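Local coordinates for 4'-phospho-dehydrooxetanocin synthase (Bacillus megaterium, PDB 5UL3), which catalyses the cobalamin-dependent radical S-adenosylmethionine ring contraction of dAMP to an oxetane aldehyde, a step in the biosynthesis of the nucleoside analogue oxetanocin A, at residues N76-E81 against K98-K103; T119-N124 against S176-I181; Q454-L459 against T496-K501; K642-N647 against L687-N692. All coordinates share one frame; numbering follows the deposited sequence. Where two conformers were deposited one is given.

Interaction 1 of 4, residues N76-E81 against K98-K103; sequences NRDLRE and KEIYYK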
loop_
_atom_site.group_PDB
_atom_site.type_symbol
_atom_site.label_atom_id
_atom_site.label_comp_id
_atom_site.label_asym_id
_atom_site.label_seq_id
_atom_site.Cartn_x
_atom_site.Cartn_y
_atom_site.Cartn_z
ATOM N N ASN A 76 -22.319 23.135 5.487
ATOM C CA ASN A 76 -21.068 23.227 4.742
ATOM C C ASN A 76 -21.251 23.285 3.239
ATOM O O ASN A 76 -20.264 23.466 2.521
ATOM C CB ASN A 76 -20.159 22.034 5.092
ATOM C CG ASN A 76 -19.846 21.972 6.565
ATOM O OD1 ASN A 76 -19.949 22.979 7.259
ATOM N ND2 ASN A 76 -19.462 20.791 7.056
ATOM N N ARG A 77 -22.473 23.135 2.733
ATOM C CA ARG A 77 -22.638 23.119 1.294
ATOM C C ARG A 77 -24.063 23.509 0.924
ATOM O O ARG A 77 -25.011 23.171 1.636
ATOM C CB ARG A 77 -22.300 21.740 0.703
ATOM C CG ARG A 77 -22.184 21.768 -0.817
ATOM C CD ARG A 77 -21.575 20.507 -1.405
ATOM N NE ARG A 77 -22.529 19.404 -1.440
ATOM C CZ ARG A 77 -22.313 18.258 -2.086
ATOM N NH1 ARG A 77 -23.227 17.301 -2.075
ATOM N NH2 ARG A 77 -21.176 18.068 -2.737
ATOM N N ASP A 78 -24.180 24.236 -0.182
ATOM C CA ASP A 78 -25.467 24.556 -0.794
ATOM C C ASP A 78 -26.328 23.308 -0.874
ATOM O O ASP A 78 -25.939 22.310 -1.488
ATOM C CB ASP A 78 -25.231 25.143 -2.193
ATOM C CG ASP A 78 -26.524 25.638 -2.872
ATOM O OD1 ASP A 78 -27.612 25.558 -2.271
ATOM O OD2 ASP A 78 -26.432 26.099 -4.029
ATOM N N LEU A 79 -27.494 23.369 -0.232
ATOM C CA LEU A 79 -28.421 22.243 -0.235
ATOM C C LEU A 79 -28.829 21.831 -1.649
ATOM O O LEU A 79 -29.196 20.673 -1.879
ATOM C CB LEU A 79 -29.650 22.613 0.588
ATOM C CG LEU A 79 -30.584 21.542 1.095
ATOM C CD1 LEU A 79 -29.778 20.520 1.857
ATOM C CD2 LEU A 79 -31.601 22.222 2.015
ATOM N N ARG A 80 -28.774 22.750 -2.610
ATOM C CA ARG A 80 -29.166 22.389 -3.969
ATOM C C ARG A 80 -28.263 21.313 -4.569
ATOM O O ARG A 80 -28.656 20.666 -5.542
ATOM C CB ARG A 80 -29.189 23.642 -4.850
ATOM C CG ARG A 80 -30.155 24.711 -4.302
ATOM C CD ARG A 80 -30.177 25.972 -5.168
ATOM N NE ARG A 80 -28.832 26.519 -5.347
ATOM C CZ ARG A 80 -28.513 27.454 -6.236
ATOM N NH1 ARG A 80 -29.446 27.962 -7.038
ATOM N NH2 ARG A 80 -27.259 27.881 -6.328
ATOM N N GLU A 81 -27.083 21.078 -3.996
ATOM C CA GLU A 81 -26.194 20.034 -4.489
ATOM C C GLU A 81 -26.397 18.689 -3.794
ATOM O O GLU A 81 -25.688 17.731 -4.115
ATOM C CB GLU A 81 -24.730 20.481 -4.342
ATOM C CG GLU A 81 -24.395 21.714 -5.158
ATOM C CD GLU A 81 -23.023 22.279 -4.844
ATOM O OE1 GLU A 81 -22.106 21.489 -4.528
ATOM O OE2 GLU A 81 -22.865 23.517 -4.909
ATOM N N LYS A 98 -29.545 32.644 -4.050
ATOM C CA LYS A 98 -28.417 32.457 -3.158
ATOM C C LYS A 98 -28.391 31.007 -2.683
ATOM O O LYS A 98 -29.405 30.299 -2.709
ATOM C CB LYS A 98 -28.505 33.414 -1.969
ATOM C CG LYS A 98 -28.440 34.882 -2.356
ATOM C CD LYS A 98 -28.646 35.788 -1.151
ATOM C CE LYS A 98 -28.676 37.251 -1.570
ATOM N NZ LYS A 98 -29.110 38.150 -0.465
ATOM N N GLU A 99 -27.212 30.551 -2.270
ATOM C CA GLU A 99 -27.121 29.195 -1.754
ATOM C C GLU A 99 -28.041 29.050 -0.551
ATOM O O GLU A 99 -28.299 30.007 0.184
ATOM C CB GLU A 99 -25.677 28.850 -1.376
ATOM C CG GLU A 99 -24.701 28.936 -2.532
ATOM C CD GLU A 99 -23.330 28.381 -2.185
ATOM O OE1 GLU A 99 -23.051 28.187 -0.978
ATOM O OE2 GLU A 99 -22.535 28.141 -3.124
ATOM N N ILE A 100 -28.584 27.856 -0.375
ATOM C CA ILE A 100 -29.510 27.610 0.714
ATOM C C ILE A 100 -28.941 26.492 1.576
ATOM O O ILE A 100 -28.398 25.509 1.063
ATOM C CB ILE A 100 -30.935 27.299 0.199
ATOM C CG1 ILE A 100 -31.102 25.847 -0.216
ATOM C CG2 ILE A 100 -31.276 28.174 -1.005
ATOM C CD1 ILE A 100 -32.527 25.511 -0.581
ATOM N N TYR A 101 -29.006 26.677 2.890
ATOM C CA TYR A 101 -28.423 25.726 3.823
ATOM C C TYR A 101 -29.477 25.076 4.691
ATOM O O TYR A 101 -29.149 24.188 5.479
ATOM C CB TYR A 101 -27.355 26.415 4.690
ATOM C CG TYR A 101 -26.350 27.147 3.837
ATOM C CD1 TYR A 101 -25.471 26.448 3.021
ATOM C CD2 TYR A 101 -26.302 28.540 3.808
ATOM C CE1 TYR A 101 -24.572 27.110 2.211
ATOM C CE2 TYR A 101 -25.399 29.208 2.999
ATOM C CZ TYR A 101 -24.530 28.488 2.210
ATOM O OH TYR A 101 -23.626 29.135 1.396
ATOM N N TYR A 102 -30.736 25.492 4.562
ATOM C CA TYR A 102 -31.834 24.912 5.311
ATOM C C TYR A 102 -33.063 24.855 4.419
ATOM O O TYR A 102 -33.254 25.698 3.538
ATOM C CB TYR A 102 -32.162 25.709 6.586
ATOM C CG TYR A 102 -33.476 25.312 7.227
ATOM C CD1 TYR A 102 -33.555 24.205 8.046
ATOM C CD2 TYR A 102 -34.644 26.040 6.987
ATOM C CE1 TYR A 102 -34.753 23.830 8.630
ATOM C CE2 TYR A 102 -35.850 25.672 7.560
ATOM C CZ TYR A 102 -35.900 24.571 8.384
ATOM O OH TYR A 102 -37.092 24.194 8.960
ATOM N N LYS A 103 -33.896 23.846 4.653
ATOM C CA LYS A 103 -35.167 23.759 3.948
ATOM C C LYS A 103 -36.081 22.831 4.731
ATOM O O LYS A 103 -35.639 21.795 5.233
ATOM C CB LYS A 103 -34.983 23.261 2.509
ATOM C CG LYS A 103 -36.288 22.983 1.752
ATOM C CD LYS A 103 -36.648 24.099 0.801
ATOM C CE LYS A 103 -37.991 23.834 0.119
ATOM N NZ LYS A 103 -38.522 25.078 -0.502
HETATM O O HOH W 1 -21.767 25.238 -1.643
#
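The ring of Tyr101 meets Arg77 at its edge: Arg77 O lies near the ring plane, 3.6 Å from Tyr101 CD1. Over one face of the Arg77 guanidinium, toward its rim, lies Glu81 CB. In the carboxylate of Asp78 each oxygen takes more than one N-H. OD1 accepts from opposite faces of the plane, from Ile100 N across the contact at 3.1 Å and from Arg80 N, which closes an Asx turn. Arg80 also grips the carboxylate side-on through NE and NH2; Asp78 OD2, 2.8 Å from Arg80 NE, lies almost in the guanidinium plane. With CG anti to the backbone N (chi1 -175°), the carboxylate is placed between these donors. The Glu99 carboxylate is turned 22° from that of Asp78, with Asp78 OD2 and Glu99 OE2 4.5 Å apart; the repulsion is probably eased by Arg80 on Asp78 and by Tyr101 OH, which donates to Glu99 OE1 (2.6 Å). A water accepts from Asp78 N and donates weakly to Glu99 OE1. Main chain meets main chain at Leu79 N to Ile100 O, 2.7 Å and nearly straight at 171°. Beside it Leu79 CB packs on Ile100 CG1, and Leu79 CD2 reaches Lys103 CB at 3.6 Å. The loop between strand 69-73 and helix 83-88 is thus tied to the lead-in of edge strand 102-106, while helix 7-21 touches Tyr101 through Leu14 and helix 83-88 touches Leu79 through Leu85.

Interaction 2 of 4, residues T119-N124 against S176-I181; sequences TVTLVN and SQPDII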
loop_
_atom_site.group_PDB
_atom_site.type_symbol
_atom_site.label_atom_id
_atom_site.label_comp_id
_atom_site.label_asym_id
_atom_site.label_seq_id
_atom_site.Cartn_x
_atom_site.Cartn_y
_atom_site.Cartn_z
ATOM N N THR A 119 -28.287 -0.207 5.792
ATOM C CA THR A 119 -27.057 -0.239 6.565
ATOM C C THR A 119 -26.072 -1.179 5.886
ATOM O O THR A 119 -26.436 -2.290 5.487
ATOM C CB THR A 119 -27.316 -0.682 8.005
ATOM O OG1 THR A 119 -28.041 0.354 8.674
ATOM C CG2 THR A 119 -25.993 -0.924 8.743
ATOM N N VAL A 120 -24.830 -0.716 5.751
ATOM C CA VAL A 120 -23.740 -1.482 5.165
ATOM C C VAL A 120 -22.635 -1.561 6.203
ATOM O O VAL A 120 -22.179 -0.526 6.693
ATOM C CB VAL A 120 -23.215 -0.807 3.883
ATOM C CG1 VAL A 120 -22.028 -1.566 3.324
ATOM C CG2 VAL A 120 -24.340 -0.676 2.839
ATOM N N THR A 121 -22.199 -2.776 6.536
ATOM C CA THR A 121 -21.039 -2.966 7.407
ATOM C C THR A 121 -19.883 -3.494 6.565
ATOM O O THR A 121 -20.042 -4.481 5.839
ATOM C CB THR A 121 -21.342 -3.930 8.561
ATOM O OG1 THR A 121 -22.364 -3.363 9.383
ATOM C CG2 THR A 121 -20.101 -4.108 9.448
ATOM N N LEU A 122 -18.748 -2.798 6.627
ATOM C CA LEU A 122 -17.537 -3.163 5.897
ATOM C C LEU A 122 -16.480 -3.529 6.920
ATOM O O LEU A 122 -16.241 -2.758 7.856
ATOM C CB LEU A 122 -17.033 -2.006 5.040
ATOM C CG LEU A 122 -18.032 -1.524 3.989
ATOM C CD1 LEU A 122 -17.505 -0.280 3.300
ATOM C CD2 LEU A 122 -18.317 -2.643 2.974
ATOM N N VAL A 123 -15.839 -4.676 6.721
ATOM C CA VAL A 123 -14.887 -5.244 7.674
ATOM C C VAL A 123 -13.537 -5.395 6.981
ATOM O O VAL A 123 -13.430 -6.109 5.973
ATOM C CB VAL A 123 -15.371 -6.605 8.196
ATOM C CG1 VAL A 123 -14.437 -7.113 9.315
ATOM C CG2 VAL A 123 -16.816 -6.509 8.693
ATOM N N ASN A 124 -12.513 -4.726 7.511
ATOM C CA ASN A 124 -11.143 -4.935 7.046
ATOM C C ASN A 124 -10.511 -6.065 7.856
ATOM O O ASN A 124 -10.403 -5.950 9.080
ATOM C CB ASN A 124 -10.296 -3.671 7.200
ATOM C CG ASN A 124 -8.862 -3.887 6.716
ATOM O OD1 ASN A 124 -8.656 -4.536 5.695
ATOM N ND2 ASN A 124 -7.881 -3.380 7.460
ATOM N N SER A 176 -25.782 -4.379 14.952
ATOM C CA SER A 176 -26.087 -3.368 13.941
ATOM C C SER A 176 -27.123 -3.821 12.913
ATOM O O SER A 176 -27.773 -2.966 12.295
ATOM C CB SER A 176 -24.809 -2.945 13.209
ATOM O OG SER A 176 -24.279 -4.014 12.450
ATOM N N GLN A 177 -27.281 -5.125 12.701
ATOM C CA GLN A 177 -28.263 -5.661 11.761
ATOM C C GLN A 177 -28.114 -5.068 10.356
ATOM O O GLN A 177 -29.049 -4.461 9.825
ATOM C CB GLN A 177 -29.677 -5.453 12.287
ATOM C CG GLN A 177 -29.978 -6.341 13.483
ATOM C CD GLN A 177 -29.930 -7.801 13.098
ATOM O OE1 GLN A 177 -30.519 -8.204 12.094
ATOM N NE2 GLN A 177 -29.216 -8.600 13.876
ATOM N N PRO A 178 -26.951 -5.225 9.737
ATOM C CA PRO A 178 -26.727 -4.608 8.422
ATOM C C PRO A 178 -27.541 -5.291 7.334
ATOM O O PRO A 178 -27.897 -6.466 7.423
ATOM C CB PRO A 178 -25.223 -4.818 8.192
ATOM C CG PRO A 178 -24.904 -6.062 8.972
ATOM C CD PRO A 178 -25.792 -6.008 10.196
ATOM N N ASP A 179 -27.814 -4.530 6.271
ATOM C CA ASP A 179 -28.427 -5.100 5.079
ATOM C C ASP A 179 -27.413 -5.671 4.105
ATOM O O ASP A 179 -27.747 -6.574 3.333
ATOM C CB ASP A 179 -29.258 -4.033 4.371
ATOM C CG ASP A 179 -30.278 -3.424 5.290
ATOM O OD1 ASP A 179 -31.015 -4.207 5.921
ATOM O OD2 ASP A 179 -30.291 -2.193 5.453
ATOM N N ILE A 180 -26.189 -5.152 4.118
ATOM C CA ILE A 180 -25.098 -5.650 3.286
ATOM C C ILE A 180 -23.881 -5.780 4.181
ATOM O O ILE A 180 -23.575 -4.852 4.937
ATOM C CB ILE A 180 -24.784 -4.706 2.108
ATOM C CG1 ILE A 180 -26.003 -4.565 1.182
ATOM C CG2 ILE A 180 -23.596 -5.268 1.278
ATOM C CD1 ILE A 180 -25.896 -3.380 0.220
ATOM N N ILE A 181 -23.190 -6.918 4.105
ATOM C CA ILE A 181 -21.949 -7.112 4.836
ATOM C C ILE A 181 -20.850 -7.310 3.807
ATOM O O ILE A 181 -21.004 -8.121 2.888
ATOM C CB ILE A 181 -22.015 -8.317 5.792
ATOM C CG1 ILE A 181 -23.104 -8.090 6.855
ATOM C CG2 ILE A 181 -20.659 -8.540 6.461
ATOM C CD1 ILE A 181 -23.419 -9.339 7.660
#
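Thr119 starts strand 119-124 with both ends of its backbone engaged by the turn at Asp179. Its N-H goes to Asp179 OD2 at 2.8 Å, meeting the carboxylate on the anti side and 31° out of its plane. Its carbonyl oxygen accepts twice, from Asp179 N (2.7 Å, tilted from the carbonyl plane) and from Ile180 N (3.2 Å, in that plane). The methyl CG2 of Thr119, meanwhile, packs against Pro178 CA at 3.8 Å. Val120 pairs in parallel with Ile180, and their side chains run alongside one another in the same direction, with Val120 CG2 4.1 Å from Ile180 CD1. Helix 242-252 packs on Ile180 through Leu248 and Leu252. Thr121 N then donates to Ile180 O at 3.0 Å, while its side chain turns to the other face, where helix 166-176 lies. There OG1, swung anti to the carbonyl carbon (chi1 -63°), sits 3.4 Å from Pro178 CB. These strands are neighbours in the parallel part of the Rossmann fold that houses cobalamin. The chemistry implies a join set by main-chain bonds, in which the Asp179 carboxylate takes the strand's first N-H; the Val120 and Ile180 face is aliphatic, whereas the buried Thr121 hydroxyl has no polar partner in the model, a probable energetic cost.

Interaction 3 of 4, residues Q454-L459 against T496-K501; sequences QNIIAL and TDALMK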
loop_
_atom_site.group_PDB
_atom_site.type_symbol
_atom_site.label_atom_id
_atom_site.label_comp_id
_atom_site.label_asym_id
_atom_site.label_seq_id
_atom_site.Cartn_x
_atom_site.Cartn_y
_atom_site.Cartn_z
ATOM N N GLN A 454 20.251 3.885 -16.937
ATOM C CA GLN A 454 19.142 4.793 -16.659
ATOM C C GLN A 454 18.722 4.710 -15.199
ATOM O O GLN A 454 18.384 5.727 -14.582
ATOM C CB GLN A 454 17.962 4.464 -17.561
ATOM C CG GLN A 454 16.665 5.212 -17.293
ATOM C CD GLN A 454 15.577 4.731 -18.254
ATOM O OE1 GLN A 454 15.745 3.696 -18.888
ATOM N NE2 GLN A 454 14.472 5.458 -18.350
ATOM N N ASN A 455 18.729 3.503 -14.634
ATOM C CA ASN A 455 18.388 3.356 -13.221
ATOM C C ASN A 455 19.397 4.080 -12.335
ATOM O O ASN A 455 19.013 4.755 -11.373
ATOM C CB ASN A 455 18.320 1.874 -12.862
ATOM C CG ASN A 455 17.048 1.215 -13.350
ATOM O OD1 ASN A 455 15.984 1.813 -13.320
ATOM N ND2 ASN A 455 17.151 -0.027 -13.783
ATOM N N ILE A 456 20.693 3.932 -12.635
ATOM C CA ILE A 456 21.729 4.644 -11.884
ATOM C C ILE A 456 21.451 6.143 -11.887
ATOM O O ILE A 456 21.474 6.806 -10.842
ATOM C CB ILE A 456 23.120 4.339 -12.466
ATOM C CG1 ILE A 456 23.526 2.885 -12.204
ATOM C CG2 ILE A 456 24.151 5.333 -11.926
ATOM C CD1 ILE A 456 23.776 2.574 -10.706
ATOM N N ILE A 457 21.168 6.702 -13.066
ATOM C CA ILE A 457 20.980 8.145 -13.157
ATOM C C ILE A 457 19.729 8.586 -12.400
ATOM O O ILE A 457 19.726 9.644 -11.766
ATOM C CB ILE A 457 20.949 8.585 -14.631
ATOM C CG1 ILE A 457 22.340 8.403 -15.248
ATOM C CG2 ILE A 457 20.501 10.044 -14.747
ATOM C CD1 ILE A 457 22.329 8.373 -16.769
ATOM N N ALA A 458 18.648 7.799 -12.457
ATOM C CA ALA A 458 17.460 8.158 -11.692
ATOM C C ALA A 458 17.797 8.262 -10.209
ATOM O O ALA A 458 17.367 9.201 -9.532
ATOM C CB ALA A 458 16.337 7.138 -11.911
ATOM N N LEU A 459 18.578 7.312 -9.695
ATOM C CA LEU A 459 18.924 7.327 -8.269
ATOM C C LEU A 459 19.809 8.517 -7.935
ATOM O O LEU A 459 19.679 9.125 -6.865
ATOM C CB LEU A 459 19.625 6.027 -7.874
ATOM C CG LEU A 459 18.842 4.731 -8.072
ATOM C CD1 LEU A 459 19.686 3.518 -7.612
ATOM C CD2 LEU A 459 17.499 4.790 -7.362
ATOM N N THR A 496 29.211 2.857 -6.782
ATOM C CA THR A 496 29.268 3.930 -5.798
ATOM C C THR A 496 29.106 5.308 -6.434
ATOM O O THR A 496 29.266 6.326 -5.751
ATOM C CB THR A 496 30.583 3.848 -5.007
ATOM O OG1 THR A 496 31.700 3.854 -5.914
ATOM C CG2 THR A 496 30.616 2.568 -4.190
ATOM N N ASP A 497 28.774 5.371 -7.720
ATOM C CA ASP A 497 28.557 6.649 -8.387
ATOM C C ASP A 497 27.080 6.940 -8.611
ATOM O O ASP A 497 26.734 7.742 -9.483
ATOM C CB ASP A 497 29.315 6.689 -9.712
ATOM C CG ASP A 497 28.828 5.647 -10.690
ATOM O OD1 ASP A 497 28.255 4.629 -10.247
ATOM O OD2 ASP A 497 29.028 5.840 -11.908
ATOM N N ALA A 498 26.202 6.311 -7.834
ATOM C CA ALA A 498 24.767 6.517 -7.960
ATOM C C ALA A 498 24.200 7.350 -6.822
ATOM O O ALA A 498 23.474 8.314 -7.059
ATOM C CB ALA A 498 24.041 5.161 -8.023
ATOM N N LEU A 499 24.535 7.027 -5.577
ATOM C CA LEU A 499 23.910 7.709 -4.449
ATOM C C LEU A 499 24.654 9.006 -4.144
ATOM O O LEU A 499 25.853 8.989 -3.839
ATOM C CB LEU A 499 23.871 6.787 -3.228
ATOM C CG LEU A 499 23.200 5.427 -3.481
ATOM C CD1 LEU A 499 23.242 4.542 -2.239
ATOM C CD2 LEU A 499 21.756 5.614 -3.966
ATOM N N MET A 500 23.941 10.125 -4.236
ATOM C CA MET A 500 24.496 11.452 -4.013
ATOM C C MET A 500 24.077 11.979 -2.650
ATOM O O MET A 500 22.974 11.705 -2.166
ATOM C CB MET A 500 24.030 12.443 -5.084
ATOM C CG MET A 500 24.419 12.084 -6.506
ATOM S SD MET A 500 26.197 12.211 -6.806
ATOM C CE MET A 500 26.583 10.488 -6.984
ATOM N N LYS A 501 24.970 12.754 -2.038
ATOM C CA LYS A 501 24.589 13.546 -0.890
ATOM C C LYS A 501 23.593 14.607 -1.330
ATOM O O LYS A 501 23.543 14.961 -2.509
ATOM C CB LYS A 501 25.804 14.235 -0.276
ATOM C CG LYS A 501 26.853 13.312 0.285
ATOM C CD LYS A 501 28.063 14.128 0.733
ATOM C CE LYS A 501 29.011 13.302 1.586
ATOM N NZ LYS A 501 30.247 14.059 1.920
#
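Ala498 CB is wedged against the two methyls of Ile456 in a purely apolar contact: CD1 of Ile456 lies 3.7 Å from it and the branch methyl CG2 of Ile456 3.9 Å. The isoleucine can present both because CG1 stands beside the backbone N (chi1 -69°) while CG2 is anti to it, and the second torsion, -68°, bends CD1 back toward the alanine. One turn further along, Leu459 CB comes to 4.5 Å from Leu499 CD2, a looser touch in which only the end of the second leucine takes part. Backbone atoms fill in between, with Leu459 C 3.8 Å from Ala498 O. The closest CA pair, Ile456 with Ala498, is 5.3 Å apart, a short spacing in keeping with alanine's small side chain.

Polar groups mark the borders and find their partners beyond the two segments. Asp497 O accepts from Arg460 NH2 and Asp497 OD2 makes a salt bridge with Arg495, while Ser463 OG, hydrogen-bonded to both Leu459 O and Met500 N, links helix to loop just past the apolar patch.

The contact lies in the partial triose phosphate isomerase barrel of the AdoMet radical domain, where helix 452-464 precedes strand 470-473 at the edge of the sheet. The loop after helix 484-493 runs over helix 452-464 before helix 510-519 begins, and Phe492 of helix 484-493 also packs on Ile456.

Interaction 4 of 4, residues K642-N647 against L687-N692; sequences KYLVYN and LNVMTN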
loop_
_atom_site.group_PDB
_atom_site.type_symbol
_atom_site.label_atom_id
_atom_site.label_comp_id
_atom_site.label_asym_id
_atom_site.label_seq_id
_atom_site.Cartn_x
_atom_site.Cartn_y
_atom_site.Cartn_z
ATOM N N LYS A 642 28.073 -12.830 -4.183
ATOM C CA LYS A 642 29.264 -12.662 -5.007
ATOM C C LYS A 642 30.234 -13.817 -4.781
ATOM O O LYS A 642 30.842 -14.325 -5.732
ATOM C CB LYS A 642 29.929 -11.318 -4.711
ATOM C CG LYS A 642 30.989 -10.922 -5.718
ATOM C CD LYS A 642 31.537 -9.536 -5.425
ATOM C CE LYS A 642 32.174 -8.902 -6.662
ATOM N NZ LYS A 642 31.218 -8.473 -7.754
ATOM N N TYR A 643 30.326 -14.283 -3.537
ATOM C CA TYR A 643 31.183 -15.416 -3.201
ATOM C C TYR A 643 30.665 -16.712 -3.817
ATOM O O TYR A 643 31.453 -17.512 -4.341
ATOM C CB TYR A 643 31.275 -15.521 -1.683
ATOM C CG TYR A 643 32.191 -16.595 -1.144
ATOM C CD1 TYR A 643 33.565 -16.505 -1.301
ATOM C CD2 TYR A 643 31.679 -17.669 -0.441
ATOM C CE1 TYR A 643 34.411 -17.484 -0.783
ATOM C CE2 TYR A 643 32.516 -18.650 0.088
ATOM C CZ TYR A 643 33.875 -18.554 -0.091
ATOM O OH TYR A 643 34.690 -19.537 0.428
ATOM N N LEU A 644 29.349 -16.946 -3.759
ATOM C CA LEU A 644 28.785 -18.142 -4.385
ATOM C C LEU A 644 29.011 -18.143 -5.895
ATOM O O LEU A 644 29.388 -19.172 -6.472
ATOM C CB LEU A 644 27.294 -18.257 -4.061
ATOM C CG LEU A 644 26.925 -18.558 -2.601
ATOM C CD1 LEU A 644 25.418 -18.408 -2.371
ATOM C CD2 LEU A 644 27.369 -19.951 -2.235
ATOM N N VAL A 645 28.791 -17.002 -6.554
ATOM C CA VAL A 645 28.982 -16.918 -8.002
ATOM C C VAL A 645 30.461 -17.066 -8.348
ATOM O O VAL A 645 30.822 -17.677 -9.364
ATOM C CB VAL A 645 28.396 -15.599 -8.547
ATOM C CG1 VAL A 645 28.766 -15.391 -10.036
ATOM C CG2 VAL A 645 26.883 -15.584 -8.383
ATOM N N TYR A 646 31.339 -16.513 -7.507
ATOM C CA TYR A 646 32.773 -16.667 -7.724
ATOM C C TYR A 646 33.185 -18.132 -7.689
ATOM O O TYR A 646 34.008 -18.573 -8.499
ATOM C CB TYR A 646 33.561 -15.892 -6.674
ATOM C CG TYR A 646 35.052 -15.983 -6.896
ATOM C CD1 TYR A 646 35.684 -15.153 -7.817
ATOM C CD2 TYR A 646 35.827 -16.907 -6.202
ATOM C CE1 TYR A 646 37.047 -15.233 -8.034
ATOM C CE2 TYR A 646 37.193 -16.995 -6.414
ATOM C CZ TYR A 646 37.795 -16.156 -7.329
ATOM O OH TYR A 646 39.151 -16.241 -7.546
ATOM N N ASN A 647 32.632 -18.895 -6.745
ATOM C CA ASN A 647 33.008 -20.292 -6.605
ATOM C C ASN A 647 32.442 -21.148 -7.724
ATOM O O ASN A 647 32.893 -22.284 -7.910
ATOM C CB ASN A 647 32.556 -20.817 -5.247
ATOM C CG ASN A 647 33.574 -20.531 -4.147
ATOM O OD1 ASN A 647 34.614 -21.186 -4.071
ATOM N ND2 ASN A 647 33.282 -19.548 -3.294
ATOM N N LEU A 687 25.894 -25.415 -0.424
ATOM C CA LEU A 687 25.763 -25.355 1.032
ATOM C C LEU A 687 27.121 -25.322 1.723
ATOM O O LEU A 687 27.300 -24.601 2.713
ATOM C CB LEU A 687 24.941 -26.535 1.541
ATOM C CG LEU A 687 23.431 -26.509 1.319
ATOM C CD1 LEU A 687 22.759 -27.468 2.289
ATOM C CD2 LEU A 687 22.862 -25.102 1.470
ATOM N N ASN A 688 28.086 -26.117 1.239
ATOM C CA ASN A 688 29.421 -26.104 1.837
ATOM C C ASN A 688 30.078 -24.745 1.676
ATOM O O ASN A 688 30.780 -24.272 2.578
ATOM C CB ASN A 688 30.320 -27.171 1.198
ATOM C CG ASN A 688 30.063 -28.564 1.729
ATOM O OD1 ASN A 688 29.508 -28.746 2.815
ATOM N ND2 ASN A 688 30.481 -29.565 0.961
ATOM N N VAL A 689 29.891 -24.122 0.515
ATOM C CA VAL A 689 30.427 -22.785 0.284
ATOM C C VAL A 689 29.774 -21.792 1.237
ATOM O O VAL A 689 30.448 -20.935 1.824
ATOM C CB VAL A 689 30.219 -22.381 -1.189
ATOM C CG1 VAL A 689 30.673 -20.950 -1.437
ATOM C CG2 VAL A 689 30.956 -23.351 -2.124
ATOM N N MET A 690 28.453 -21.895 1.407
ATOM C CA MET A 690 27.742 -20.965 2.285
ATOM C C MET A 690 28.114 -21.181 3.746
ATOM O O MET A 690 28.242 -20.212 4.501
ATOM C CB MET A 690 26.236 -21.106 2.084
ATOM C CG MET A 690 25.416 -20.074 2.850
ATOM S SD MET A 690 23.724 -19.923 2.236
ATOM C CE MET A 690 23.014 -21.520 2.634
ATOM N N THR A 691 28.290 -22.442 4.169
ATOM C CA THR A 691 28.795 -22.700 5.517
ATOM C C THR A 691 30.100 -21.954 5.758
ATOM O O THR A 691 30.338 -21.423 6.853
ATOM C CB THR A 691 28.995 -24.206 5.733
ATOM O OG1 THR A 691 27.731 -24.874 5.729
ATOM C CG2 THR A 691 29.693 -24.469 7.056
ATOM N N ASN A 692 30.952 -21.889 4.733
ATOM C CA ASN A 692 32.225 -21.193 4.862
ATOM C C ASN A 692 32.007 -19.696 5.016
ATOM O O ASN A 692 32.623 -19.049 5.868
ATOM C CB ASN A 692 33.101 -21.487 3.645
ATOM C CG ASN A 692 34.574 -21.475 3.978
ATOM O OD1 ASN A 692 35.365 -20.781 3.336
ATOM N ND2 ASN A 692 34.948 -22.234 5.001
#
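Val689 pushes its CG1 methyl among three side chains of segment 642-647, those of Tyr643, Leu644 and Asn647. That methyl lies 3.3 Å from Tyr643 CE2, oblique to the ring, and 3.5 Å from Leu644 CD2. Asn647 is the third, its ND2 also 3.5 Å from Val689 CG1. CG1 gets there because it is anti to the backbone N (chi1 176°), which aims it across at the partner helix. The amide of Asn647 is held in place from its own helix: ND2 donates to Tyr643 O at 2.9 Å and stands over the centre of the Tyr643 ring, 3.3 Å above its plane. Tyr643 O therefore accepts from both Asn647 N and Asn647 ND2, on opposite faces of the carbonyl plane. At the far end of the ring, Tyr643 OH is 3.2 Å from Asn692 OD1, with ring and amide planes 23° apart. Ile676, in the loop before helix 683-709, touches Tyr643, Asn647 and Val689, and helix 588-617 packs on Leu644 and Met690. The axes pass 10.1 Å apart with N-to-C directions 135° apart, the steeply crossed, broadly antiparallel helix packing of the C-terminal helix bundle.

Overall arrangement
The four contacts follow one another along the chain without sharing a helix or strand, and none touches another. Interaction 1 is the most exposed, and there charge, water and main-chain bonds do much of the work. Interactions 2, 3 and 4 are buried. Of these, interaction 2 is a strand pairing in the cobalamin-housing domain, interaction 3 joins a helix to a loop through aliphatic side chains alone, and interaction 4 joins two helices by setting a valine methyl against tyrosine, leucine and an asparagine amide. Interactions 3 and 4 are nearest neighbours, their centres about 29 Å apart; interactions 1 and 4 lie on opposite sides of the chain's centre, about 73 Å between centres.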